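Local coordinates for probable branched-chain amino acid ABC transporter, amino acid binding protein (Thermus thermophilus, PDB 3LKB) that probably serves as the substrate-binding protein of a branched-chain amino acid ABC transporter, holding a valine in the cleft between its two lobes, at residues T9-G14 and P77-Y82; A30-C35 and F49-R54; T101-M106 and D117-P122; A86-K91 and H107-D112. The protein carries 2 engineered substitutions. All blocks are in the same frame, centred on the assembly; numbering follows the deposited sequence.

Interaction 1 of 4, residues T9-G14 and P77-Y82. With VAL (valine), chain C.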
# COMPACT_ATOMS: atom_id res chain seq x y z
N THR A 9 -13.32 -21.30 -3.86
CA THR A 9 -12.40 -20.21 -3.94
C THR A 9 -13.00 -18.90 -4.41
O THR A 9 -13.67 -18.80 -5.45
CB THR A 9 -11.19 -20.55 -4.73
OG1 THR A 9 -10.49 -21.60 -4.03
CG2 THR A 9 -10.27 -19.30 -4.83
N LEU A 10 -12.76 -17.90 -3.57
CA LEU A 10 -13.18 -16.56 -3.84
C LEU A 10 -11.89 -15.84 -4.17
O LEU A 10 -11.03 -15.71 -3.32
CB LEU A 10 -13.85 -16.00 -2.59
CG LEU A 10 -14.84 -14.88 -2.92
CD1 LEU A 10 -15.80 -15.40 -3.97
CD2 LEU A 10 -15.59 -14.48 -1.69
N PHE A 11 -11.73 -15.42 -5.42
CA PHE A 11 -10.47 -14.90 -5.88
C PHE A 11 -10.60 -13.45 -6.36
O PHE A 11 -11.46 -13.11 -7.17
CB PHE A 11 -9.87 -15.85 -6.94
CG PHE A 11 -8.86 -15.22 -7.87
CD1 PHE A 11 -7.50 -15.18 -7.54
CD2 PHE A 11 -9.26 -14.69 -9.09
CE1 PHE A 11 -6.56 -14.63 -8.42
CE2 PHE A 11 -8.35 -14.15 -9.97
CZ PHE A 11 -6.97 -14.12 -9.62
N TRP A 12 -9.76 -12.57 -5.83
CA TRP A 12 -9.68 -11.20 -6.30
C TRP A 12 -8.26 -10.94 -6.68
O TRP A 12 -7.32 -11.45 -6.02
CB TRP A 12 -10.09 -10.26 -5.18
CG TRP A 12 -9.95 -8.79 -5.47
CD1 TRP A 12 -10.84 -8.02 -6.10
CD2 TRP A 12 -8.82 -7.93 -5.14
NE1 TRP A 12 -10.38 -6.72 -6.18
CE2 TRP A 12 -9.15 -6.64 -5.60
CE3 TRP A 12 -7.58 -8.14 -4.53
CZ2 TRP A 12 -8.31 -5.54 -5.45
CZ3 TRP A 12 -6.72 -7.06 -4.38
CH2 TRP A 12 -7.10 -5.76 -4.83
N SER A 13 -8.07 -10.21 -7.77
CA SER A 13 -6.72 -9.77 -8.17
C SER A 13 -6.79 -8.28 -8.43
O SER A 13 -7.61 -7.84 -9.22
CB SER A 13 -6.25 -10.51 -9.44
OG SER A 13 -5.18 -9.85 -10.07
N GLY A 14 -5.96 -7.49 -7.76
CA GLY A 14 -5.96 -6.04 -7.90
C GLY A 14 -4.76 -5.44 -7.20
O GLY A 14 -3.83 -6.15 -6.78
N PRO A 77 -15.77 -20.24 -9.77
CA PRO A 77 -17.07 -20.01 -10.38
C PRO A 77 -17.42 -18.52 -10.63
O PRO A 77 -18.42 -18.24 -11.31
CB PRO A 77 -18.03 -20.62 -9.34
CG PRO A 77 -17.33 -20.36 -8.03
CD PRO A 77 -15.88 -20.50 -8.33
N VAL A 78 -16.59 -17.62 -10.09
CA VAL A 78 -16.70 -16.13 -10.20
C VAL A 78 -15.29 -15.54 -10.12
O VAL A 78 -14.42 -16.15 -9.51
CB VAL A 78 -17.42 -15.45 -8.99
CG1 VAL A 78 -17.98 -14.02 -9.38
CG2 VAL A 78 -18.50 -16.29 -8.45
N PHE A 79 -15.11 -14.33 -10.66
CA PHE A 79 -13.84 -13.61 -10.70
C PHE A 79 -14.19 -12.22 -10.19
O PHE A 79 -15.04 -11.55 -10.78
CB PHE A 79 -13.39 -13.50 -12.15
CG PHE A 79 -12.13 -12.65 -12.39
CD1 PHE A 79 -11.19 -12.41 -11.39
CD2 PHE A 79 -11.88 -12.15 -13.67
CE1 PHE A 79 -10.01 -11.66 -11.64
CE2 PHE A 79 -10.72 -11.42 -13.96
CZ PHE A 79 -9.77 -11.16 -12.90
N LEU A 80 -13.60 -11.84 -9.06
CA LEU A 80 -13.63 -10.48 -8.53
C LEU A 80 -12.40 -9.77 -9.12
O LEU A 80 -11.25 -10.18 -8.86
CB LEU A 80 -13.58 -10.50 -7.00
CG LEU A 80 -14.77 -11.15 -6.30
CD1 LEU A 80 -14.61 -11.27 -4.82
CD2 LEU A 80 -16.00 -10.38 -6.58
N SER A 81 -12.62 -8.79 -9.99
CA SER A 81 -11.50 -8.18 -10.69
C SER A 81 -11.38 -6.73 -10.31
O SER A 81 -12.16 -6.22 -9.49
CB SER A 81 -11.65 -8.30 -12.21
OG SER A 81 -12.76 -7.58 -12.64
N TYR A 82 -10.41 -6.06 -10.94
CA TYR A 82 -10.03 -4.72 -10.51
C TYR A 82 -9.87 -3.74 -11.65
O TYR A 82 -10.84 -3.05 -11.96
CB TYR A 82 -8.78 -4.80 -9.67
CG TYR A 82 -8.37 -3.49 -9.05
CD1 TYR A 82 -9.14 -2.92 -8.05
CD2 TYR A 82 -7.19 -2.84 -9.45
CE1 TYR A 82 -8.78 -1.74 -7.45
CE2 TYR A 82 -6.81 -1.64 -8.87
CZ TYR A 82 -7.63 -1.09 -7.86
OH TYR A 82 -7.29 0.08 -7.22
N VAL C . -8.81 2.24 -10.33
CA VAL C . -9.95 1.57 -11.06
C VAL C . -10.22 0.17 -10.64
O VAL C . -11.05 0.05 -9.78
CB VAL C . -9.77 1.51 -12.56
CG1 VAL C . -8.67 0.64 -12.94
CG2 VAL C . -10.95 1.01 -13.12
O HOH W 1 -13.64 -16.33 -7.09
O HOH W 2 -8.16 -7.53 -11.89

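Interaction 2 of 4, residues A30-C35 and F49-R54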
# COMPACT_ATOMS: atom_id res chain seq x y z
N ALA A 30 -11.34 -5.49 2.13
CA ALA A 30 -12.77 -5.79 2.33
C ALA A 30 -13.11 -7.16 1.78
O ALA A 30 -13.88 -7.90 2.38
CB ALA A 30 -13.65 -4.72 1.70
N VAL A 31 -12.53 -7.54 0.64
CA VAL A 31 -12.88 -8.83 0.05
C VAL A 31 -12.42 -9.95 1.01
O VAL A 31 -13.15 -10.88 1.32
CB VAL A 31 -12.22 -9.04 -1.32
CG1 VAL A 31 -12.43 -10.44 -1.78
CG2 VAL A 31 -12.72 -8.06 -2.34
N GLU A 32 -11.18 -9.83 1.48
CA GLU A 32 -10.61 -10.83 2.35
C GLU A 32 -11.43 -10.90 3.63
O GLU A 32 -11.76 -11.98 4.08
CB GLU A 32 -9.17 -10.49 2.69
CG GLU A 32 -8.52 -11.59 3.48
CD GLU A 32 -7.00 -11.44 3.60
OE1 GLU A 32 -6.33 -11.04 2.59
OE2 GLU A 32 -6.48 -11.73 4.70
N ASP A 33 -11.77 -9.73 4.19
CA ASP A 33 -12.55 -9.68 5.43
C ASP A 33 -13.95 -10.30 5.34
O ASP A 33 -14.36 -11.07 6.22
CB ASP A 33 -12.61 -8.25 5.99
CG ASP A 33 -11.27 -7.82 6.52
OD1 ASP A 33 -10.38 -8.70 6.53
OD2 ASP A 33 -11.07 -6.63 6.88
N TYR A 34 -14.65 -9.95 4.30
CA TYR A 34 -16.00 -10.43 4.10
C TYR A 34 -16.01 -11.95 3.93
O TYR A 34 -16.86 -12.66 4.48
CB TYR A 34 -16.59 -9.77 2.88
CG TYR A 34 -18.07 -10.00 2.87
CD1 TYR A 34 -18.85 -9.25 3.70
CD2 TYR A 34 -18.59 -10.98 2.05
CE1 TYR A 34 -20.20 -9.47 3.75
CE2 TYR A 34 -19.94 -11.21 2.10
CZ TYR A 34 -20.73 -10.47 2.94
OH TYR A 34 -22.07 -10.72 3.01
N CYS A 35 -15.04 -12.43 3.14
CA CYS A 35 -14.92 -13.84 2.89
C CYS A 35 -14.65 -14.58 4.19
O CYS A 35 -15.14 -15.70 4.40
CB CYS A 35 -13.81 -14.12 1.89
SG CYS A 35 -13.75 -15.83 1.28
N PHE A 49 -15.11 -21.03 2.29
CA PHE A 49 -14.45 -20.22 1.29
C PHE A 49 -12.94 -20.24 1.49
O PHE A 49 -12.44 -20.02 2.59
CB PHE A 49 -14.98 -18.78 1.23
CG PHE A 49 -16.41 -18.68 0.72
CD1 PHE A 49 -16.68 -18.66 -0.65
CD2 PHE A 49 -17.47 -18.63 1.61
CE1 PHE A 49 -17.99 -18.57 -1.11
CE2 PHE A 49 -18.80 -18.55 1.16
CZ PHE A 49 -19.06 -18.53 -0.19
N ASN A 50 -12.25 -20.58 0.42
CA ASN A 50 -10.84 -20.34 0.32
C ASN A 50 -10.64 -18.92 -0.30
O ASN A 50 -11.02 -18.61 -1.44
CB ASN A 50 -10.24 -21.45 -0.55
CG ASN A 50 -8.78 -21.28 -0.75
OD1 ASN A 50 -8.08 -20.97 0.19
ND2 ASN A 50 -8.29 -21.48 -1.99
N CYS A 51 -10.07 -18.05 0.51
CA CYS A 51 -9.97 -16.65 0.15
C CYS A 51 -8.63 -16.34 -0.51
O CYS A 51 -7.62 -16.39 0.14
CB CYS A 51 -10.07 -15.80 1.38
SG CYS A 51 -9.89 -14.06 0.85
N VAL A 52 -8.64 -16.04 -1.80
CA VAL A 52 -7.42 -15.75 -2.47
C VAL A 52 -7.43 -14.31 -2.99
O VAL A 52 -8.21 -13.96 -3.89
CB VAL A 52 -7.13 -16.76 -3.55
CG1 VAL A 52 -5.86 -16.39 -4.27
CG2 VAL A 52 -7.05 -18.18 -2.92
N VAL A 53 -6.56 -13.50 -2.39
CA VAL A 53 -6.45 -12.08 -2.66
C VAL A 53 -5.05 -11.79 -3.16
O VAL A 53 -4.10 -11.85 -2.37
CB VAL A 53 -6.71 -11.28 -1.37
CG1 VAL A 53 -6.17 -9.88 -1.50
CG2 VAL A 53 -8.22 -11.26 -1.07
N ARG A 54 -4.92 -11.49 -4.46
CA ARG A 54 -3.60 -11.29 -5.09
C ARG A 54 -3.37 -9.82 -5.40
O ARG A 54 -4.26 -9.12 -5.92
CB ARG A 54 -3.48 -12.09 -6.40
CG ARG A 54 -3.89 -13.57 -6.31
CD ARG A 54 -2.72 -14.50 -6.45
NE ARG A 54 -2.27 -15.05 -5.18
CZ ARG A 54 -2.10 -16.36 -4.94
NH1 ARG A 54 -2.35 -17.27 -5.88
NH2 ARG A 54 -1.65 -16.75 -3.76

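Interaction 3 of 4, residues T101-M106 and D117-P122. With VAL (valine), chain C.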
# COMPACT_ATOMS: atom_id res chain seq x y z
N THR A 101 -18.03 -12.11 -13.73
CA THR A 101 -16.90 -11.30 -13.30
C THR A 101 -17.44 -10.03 -12.76
O THR A 101 -18.20 -9.34 -13.47
CB THR A 101 -16.00 -10.98 -14.49
OG1 THR A 101 -15.37 -12.20 -14.87
CG2 THR A 101 -14.92 -9.96 -14.18
N ILE A 102 -17.10 -9.73 -11.52
CA ILE A 102 -17.58 -8.52 -10.89
C ILE A 102 -16.39 -7.61 -10.67
O ILE A 102 -15.57 -7.88 -9.78
CB ILE A 102 -18.24 -8.84 -9.54
CG1 ILE A 102 -19.33 -9.89 -9.76
CG2 ILE A 102 -18.71 -7.55 -8.85
CD1 ILE A 102 -19.87 -10.54 -8.45
N PRO A 103 -16.25 -6.54 -11.48
CA PRO A 103 -15.11 -5.62 -11.41
C PRO A 103 -15.26 -4.45 -10.42
O PRO A 103 -16.36 -3.94 -10.21
CB PRO A 103 -15.02 -5.07 -12.84
CG PRO A 103 -16.13 -5.66 -13.61
CD PRO A 103 -17.10 -6.22 -12.64
N ALA A 104 -14.15 -4.04 -9.82
CA ALA A 104 -14.02 -2.73 -9.18
C ALA A 104 -14.06 -1.60 -10.20
O ALA A 104 -14.45 -0.52 -9.88
CB ALA A 104 -12.72 -2.66 -8.39
N SER A 105 -13.57 -1.86 -11.40
CA SER A 105 -13.63 -0.90 -12.47
C SER A 105 -15.11 -0.65 -12.77
O SER A 105 -15.89 -1.61 -12.90
CB SER A 105 -13.02 -1.49 -13.74
OG SER A 105 -13.36 -0.70 -14.86
N MET A 106 -15.47 0.60 -12.96
CA MET A 106 -16.84 0.92 -13.32
C MET A 106 -16.90 1.44 -14.77
O MET A 106 -17.65 2.37 -15.13
CB MET A 106 -17.36 1.90 -12.28
CG MET A 106 -16.92 1.51 -10.77
SD MET A 106 -17.22 2.88 -9.68
CE MET A 106 -17.18 1.98 -8.15
N ASP A 117 -21.30 -10.85 -22.04
CA ASP A 117 -22.38 -11.59 -21.41
C ASP A 117 -22.15 -11.91 -19.91
O ASP A 117 -23.12 -12.07 -19.15
CB ASP A 117 -22.67 -12.87 -22.18
CG ASP A 117 -23.17 -12.63 -23.61
OD1 ASP A 117 -23.89 -11.61 -23.89
OD2 ASP A 117 -22.83 -13.50 -24.47
N TYR A 118 -20.88 -11.95 -19.49
CA TYR A 118 -20.52 -12.39 -18.12
C TYR A 118 -19.94 -11.35 -17.16
O TYR A 118 -19.42 -11.71 -16.12
CB TYR A 118 -19.57 -13.58 -18.18
CG TYR A 118 -20.20 -14.70 -18.94
CD1 TYR A 118 -19.90 -14.90 -20.29
CD2 TYR A 118 -21.20 -15.49 -18.34
CE1 TYR A 118 -20.51 -15.89 -21.00
CE2 TYR A 118 -21.84 -16.47 -19.03
CZ TYR A 118 -21.48 -16.68 -20.37
OH TYR A 118 -22.07 -17.69 -21.09
N ILE A 119 -20.03 -10.06 -17.50
CA ILE A 119 -19.41 -9.04 -16.67
C ILE A 119 -20.48 -8.23 -16.00
O ILE A 119 -21.38 -7.72 -16.68
CB ILE A 119 -18.55 -8.16 -17.54
CG1 ILE A 119 -17.45 -9.04 -18.17
CG2 ILE A 119 -18.05 -6.93 -16.74
CD1 ILE A 119 -16.63 -8.35 -19.23
N PHE A 120 -20.43 -8.10 -14.68
CA PHE A 120 -21.48 -7.38 -13.97
C PHE A 120 -20.93 -6.28 -13.11
O PHE A 120 -20.16 -6.55 -12.21
CB PHE A 120 -22.35 -8.33 -13.13
CG PHE A 120 -23.06 -9.34 -13.94
CD1 PHE A 120 -22.45 -10.54 -14.28
CD2 PHE A 120 -24.34 -9.08 -14.41
CE1 PHE A 120 -23.10 -11.46 -15.10
CE2 PHE A 120 -25.02 -10.00 -15.19
CZ PHE A 120 -24.41 -11.20 -15.54
N LEU A 121 -21.34 -5.05 -13.41
CA LEU A 121 -20.93 -3.85 -12.70
C LEU A 121 -21.78 -3.71 -11.44
O LEU A 121 -23.00 -3.73 -11.53
CB LEU A 121 -21.14 -2.65 -13.61
CG LEU A 121 -19.91 -2.14 -14.34
CD1 LEU A 121 -18.94 -3.24 -14.69
CD2 LEU A 121 -20.24 -1.32 -15.56
N PRO A 122 -21.14 -3.62 -10.25
CA PRO A 122 -21.92 -3.49 -9.03
C PRO A 122 -22.60 -2.15 -8.96
O PRO A 122 -23.69 -2.08 -8.42
CB PRO A 122 -20.86 -3.60 -7.91
CG PRO A 122 -19.76 -4.29 -8.48
CD PRO A 122 -19.71 -3.83 -9.94
N VAL C . -8.81 2.24 -10.33
CA VAL C . -9.95 1.57 -11.06
C VAL C . -10.22 0.17 -10.64
O VAL C . -11.05 0.05 -9.78
CB VAL C . -9.77 1.51 -12.56
CG1 VAL C . -8.67 0.64 -12.94
CG2 VAL C . -10.95 1.01 -13.12

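Interaction 4 of 4, residues A86-K91 and H107-D112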
# COMPACT_ATOMS: atom_id res chain seq x y z
N ALA A 86 -6.98 -4.17 -17.35
CA ALA A 86 -6.93 -5.61 -17.20
C ALA A 86 -8.22 -6.24 -17.65
O ALA A 86 -8.18 -7.19 -18.45
CB ALA A 86 -6.59 -6.02 -15.75
N ASN A 87 -9.35 -5.72 -17.16
CA ASN A 87 -10.65 -6.22 -17.57
C ASN A 87 -10.88 -6.12 -19.06
O ASN A 87 -11.36 -7.08 -19.66
CB ASN A 87 -11.78 -5.50 -16.84
CG ASN A 87 -11.98 -6.02 -15.43
OD1 ASN A 87 -11.36 -5.55 -14.47
ND2 ASN A 87 -12.87 -6.97 -15.29
N LEU A 88 -10.55 -4.97 -19.67
CA LEU A 88 -10.60 -4.87 -21.17
C LEU A 88 -9.85 -6.01 -21.88
O LEU A 88 -10.38 -6.65 -22.76
CB LEU A 88 -10.08 -3.52 -21.65
CG LEU A 88 -11.13 -2.44 -21.33
CD1 LEU A 88 -10.58 -1.01 -21.46
CD2 LEU A 88 -12.32 -2.64 -22.28
N GLN A 89 -8.64 -6.30 -21.42
CA GLN A 89 -7.76 -7.27 -22.00
C GLN A 89 -8.29 -8.69 -21.82
O GLN A 89 -8.19 -9.49 -22.71
CB GLN A 89 -6.41 -7.13 -21.26
CG GLN A 89 -5.28 -7.22 -22.16
CD GLN A 89 -3.92 -6.99 -21.51
OE1 GLN A 89 -3.40 -7.85 -20.76
NE2 GLN A 89 -3.29 -5.86 -21.86
N LEU A 90 -8.81 -9.01 -20.64
CA LEU A 90 -9.42 -10.33 -20.36
C LEU A 90 -10.83 -10.59 -20.88
O LEU A 90 -11.29 -11.73 -20.77
CB LEU A 90 -9.47 -10.56 -18.85
CG LEU A 90 -8.11 -10.26 -18.23
CD1 LEU A 90 -8.26 -10.44 -16.79
CD2 LEU A 90 -7.15 -11.26 -18.78
N LYS A 91 -11.54 -9.57 -21.37
CA LYS A 91 -12.93 -9.77 -21.86
C LYS A 91 -13.07 -11.00 -22.81
O LYS A 91 -13.90 -11.88 -22.56
CB LYS A 91 -13.53 -8.51 -22.52
CG LYS A 91 -14.09 -7.44 -21.58
CD LYS A 91 -14.62 -6.22 -22.37
CE LYS A 91 -16.13 -6.41 -22.75
NZ LYS A 91 -16.68 -5.28 -23.58
N HIS A 107 -16.10 0.85 -15.65
CA HIS A 107 -16.07 1.40 -16.96
C HIS A 107 -17.20 0.78 -17.78
O HIS A 107 -17.33 -0.44 -17.84
CB HIS A 107 -14.74 1.16 -17.63
CG HIS A 107 -14.66 1.77 -18.98
ND1 HIS A 107 -13.70 1.42 -19.91
CD2 HIS A 107 -15.45 2.69 -19.57
CE1 HIS A 107 -13.87 2.15 -21.00
NE2 HIS A 107 -14.92 2.92 -20.82
N ILE A 108 -18.03 1.61 -18.41
CA ILE A 108 -19.21 1.09 -19.11
C ILE A 108 -18.89 0.13 -20.29
O ILE A 108 -19.65 -0.83 -20.60
CB ILE A 108 -20.10 2.22 -19.59
CG1 ILE A 108 -21.45 1.67 -19.98
CG2 ILE A 108 -19.41 3.03 -20.74
CD1 ILE A 108 -22.31 1.19 -18.79
N GLU A 109 -17.75 0.40 -20.93
CA GLU A 109 -17.26 -0.40 -22.04
C GLU A 109 -17.17 -1.90 -21.70
O GLU A 109 -17.27 -2.78 -22.58
CB GLU A 109 -15.91 0.19 -22.53
CG GLU A 109 -15.27 -0.50 -23.74
CD GLU A 109 -16.22 -0.62 -24.94
OE1 GLU A 109 -17.05 0.33 -25.16
OE2 GLU A 109 -16.12 -1.64 -25.67
N LEU A 110 -16.98 -2.20 -20.42
CA LEU A 110 -16.89 -3.57 -19.96
C LEU A 110 -18.17 -4.37 -20.18
O LEU A 110 -18.07 -5.56 -20.41
CB LEU A 110 -16.52 -3.64 -18.47
CG LEU A 110 -15.18 -3.02 -18.07
CD1 LEU A 110 -14.87 -3.29 -16.57
CD2 LEU A 110 -14.03 -3.47 -18.99
N ILE A 111 -19.33 -3.73 -20.07
CA ILE A 111 -20.61 -4.42 -20.27
C ILE A 111 -21.21 -4.12 -21.66
O ILE A 111 -22.35 -4.44 -21.91
CB ILE A 111 -21.63 -4.21 -19.10
CG1 ILE A 111 -21.78 -2.75 -18.72
CG2 ILE A 111 -21.15 -4.90 -17.83
CD1 ILE A 111 -22.96 -2.08 -19.17
N ASP A 112 -20.43 -3.49 -22.54
CA ASP A 112 -20.82 -3.25 -23.94
C ASP A 112 -20.22 -4.34 -24.82
O ASP A 112 -19.24 -4.93 -24.45
CB ASP A 112 -20.33 -1.89 -24.43
CG ASP A 112 -21.20 -0.74 -23.92
OD1 ASP A 112 -22.26 -0.95 -23.27
OD2 ASP A 112 -20.77 0.40 -24.16

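Interaction 1 of 4, residues T9-G14 and P77-Y82
Phe-11 and Leu-80 make the strongest direct bond between 9-14 and 77-82: Leu-80 N donates to Phe-11 O over 3.1 Å, with an N-H...O angle of 150°. Leu-80 O looks back across the gap, where it receives a weak bond from Ser-13 N at 3.4 Å and a CA-H contact from Trp-12 CA at 3.2 Å. Beyond this single bridge, water takes over. One molecule ties Thr-9 O and Phe-11 N to Val-78 O, and a second spans Ser-13 O and Tyr-82 N. The CA spacing records the divergence, 8.0 Å between Thr-9 CA and Pro-77 CA against 4.6 Å between Trp-12 CA and Leu-80 CA. These are neighbouring parallel strands, 22° apart in direction, in the central sheet of one lobe of a periplasmic binding protein; strand 47-55 flanks 6-14, and strand 101-103 flanks 79-81. Side chains pack on both sides of the bridge. Phe-11 and Phe-79 lie side by side with nearly parallel planes that hardly overlap, Phe-11 CE2 coming to 3.4 Å from Phe-79 CE1, and Phe-79 also stacks on Phe-67. On the other side Trp-12 crosses Leu-80, its CD1 3.8 Å from Leu-80 CB. The indole then turns its six-membered ring edge toward one face of Tyr-82, with the planes at 73°. Over the centre of the opposite tyrosine face lies the carboxylate carbon of the bound valine, 3.9 Å above the plane.

Interaction 2 of 4, residues A30-C35 and F49-R54
Cys-35 points from helix 30-35 at strand 49-54, and its SG makes the closest approach of the contact, 3.2 Å from Phe-49 CB. The same sulfur lies 3.7 Å from Cys-51 CB, wedged between two residues that leave the same side of strand 49-54. It also meets the Phe-49 ring obliquely, 5.0 Å from the ring centroid, a sulfur-aromatic contact made beside the root of the ring because the phenyl group itself leads away from the helix. Cys-51 is the counterpart from the strand. With chi1 at 179° its SG stretches away from its own backbone N to lie against Glu-32, 3.6 Å from Glu-32 CA. The two sulfurs, Cys-35 SG and Cys-51 SG, stay 4.3 Å apart, so no disulfide joins them. Val-53 continues the row: its CG2 branch lies beside Glu-32 CB at 4.0 Å and closes against Val-31 CG1 at 4.3 Å. Glu-32 runs extended across Val-53 at about a right angle, and its carboxylate keeps a long, weak ion pair with Lys-36. No hydrogen bond links the two segments. The helix contributes Val-31, Glu-32 and Cys-35, and the strand contributes alternate residues, Phe-49, Cys-51 and Val-53, while Asn-50 and Val-52 point to the other side of the sheet. With axes 8.6 Å apart and directions 173° apart, the helix runs back antiparallel over the strand that follows it, the arrangement of a beta-alpha-beta crossover, here formed by strand 6-14, helix 21-41 and strand 47-55 of the alpha/beta lobe.

Interaction 3 of 4, residues T101-M106 and D117-P122
Thr-101 O approaches the Phe-120 ring obliquely, while outside the two segments this phenyl group stacks on His-350 and meets Phe-345 edge-to-face. The Tyr-118 ring has Asp-117 CB over one face, offset toward the rim, and meets the ring of Tyr-317; its hydroxyl bonds to Arg-98. The backbones meet in parallel register at one bridge, Thr-101 with Ile-119. Thr-101 N donates to Tyr-118 O, and Thr-101 O accepts from Phe-120 N, each over 2.8 Å; the second bond is nearly straight, at 171°. Ile-102 CA adds a CA-H contact to Phe-120 O at 3.5 Å. The next rung would need an N-H from Pro-103, which a proline lacks. Pro-103 CD stands in that place instead, 3.1 Å from Phe-120 O, and the ladder stops. The proline ring is then used for packing: its CG lies 3.9 Å from both Ile-119 CG2 and Leu-121 CD1, each side chain crossing it at about a right angle. Ile-102, whose CG2 is set opposite its backbone N, turns that methyl onto Pro-122 CG at 3.4 Å, while Pro-122 CD rests against Pro-103 O. Past the pairing, Ala-104 and Ser-105 leave the sheet for the ligand, and Ser-105 CB touches the side chain of the bound valine at its CG2, 3.3 Å away. Ser-105 OG bonds to Thr-84 and to the backbone of His-107. Such loops at the C-terminal ends of parallel strands form the ligand pocket in the interlobe cleft of type I periplasmic binding proteins.

Interaction 4 of 4, residues A86-K91 and H107-D112
Lys-91 sends its side chain from helix 84-97 to the backbone of Asp-112 and Glu-109. From CB the chain runs extended through CG, which packs against the CD1 methyl of Ile-119, to CD, which passes 4.4 Å from Leu-110 CD2. A bend at chi3, 89°, then turns the end of the chain toward the carbonyls of 109-112. Lys-91 CE lies 3.2 Å from Leu-110 O, an approach by a carbon rather than a bond. At the tip, Lys-91 NZ donates to Asp-112 O at 2.7 Å, somewhat tilted from that carbonyl plane, and to Glu-109 O at 2.8 Å, within the plane of that one. Pro-114 O is a third acceptor. Apolar contacts stand beside the lysine chain. Leu-88 CD2 meets Leu-110 CD2 at 3.8 Å and also Glu-109 CG, crossing both side chains at about a right angle. The same methyl, Leu-110 CD2, also meets Asn-87 CB at 3.7 Å. Three main-chain acceptors match the three hydrogens of an ammonium group, so the geometry is consistent with a protonated lysine that pins an irregular, helix-like turn. The carboxylate of Glu-109, with OE2 4.2 Å from Lys-91 NZ, is too far for a salt bridge; the ammonium group is probably solvated chiefly by carbonyl oxygens, with Glu-109 adding a longer-range favourable field.

All four contacts fall in the lobe that contains the N-terminal strands. Interactions 1 and 2 share its sheet, with centres 9 Å apart: strand 6-14 pairs with 47-55 on one side and 79-81 on the other, and interaction 2 is nested within the loop closed by interaction 1. Interaction 1 closes before interactions 3 and 4 open. Interaction 3, its centre about 11 Å from that of interaction 1, extends the parallel order through strand 101-103, which bonds to 79-81. Interactions 3 and 4, centres about 8 Å apart, alternate along the chain, interleaving helix 84-97, strand 101-103 and the loop after it. The centres of interactions 2 and 4 are about 23 Å apart. Interactions 1 and 3 both touch valine, so the strand ends meet at the binding cleft.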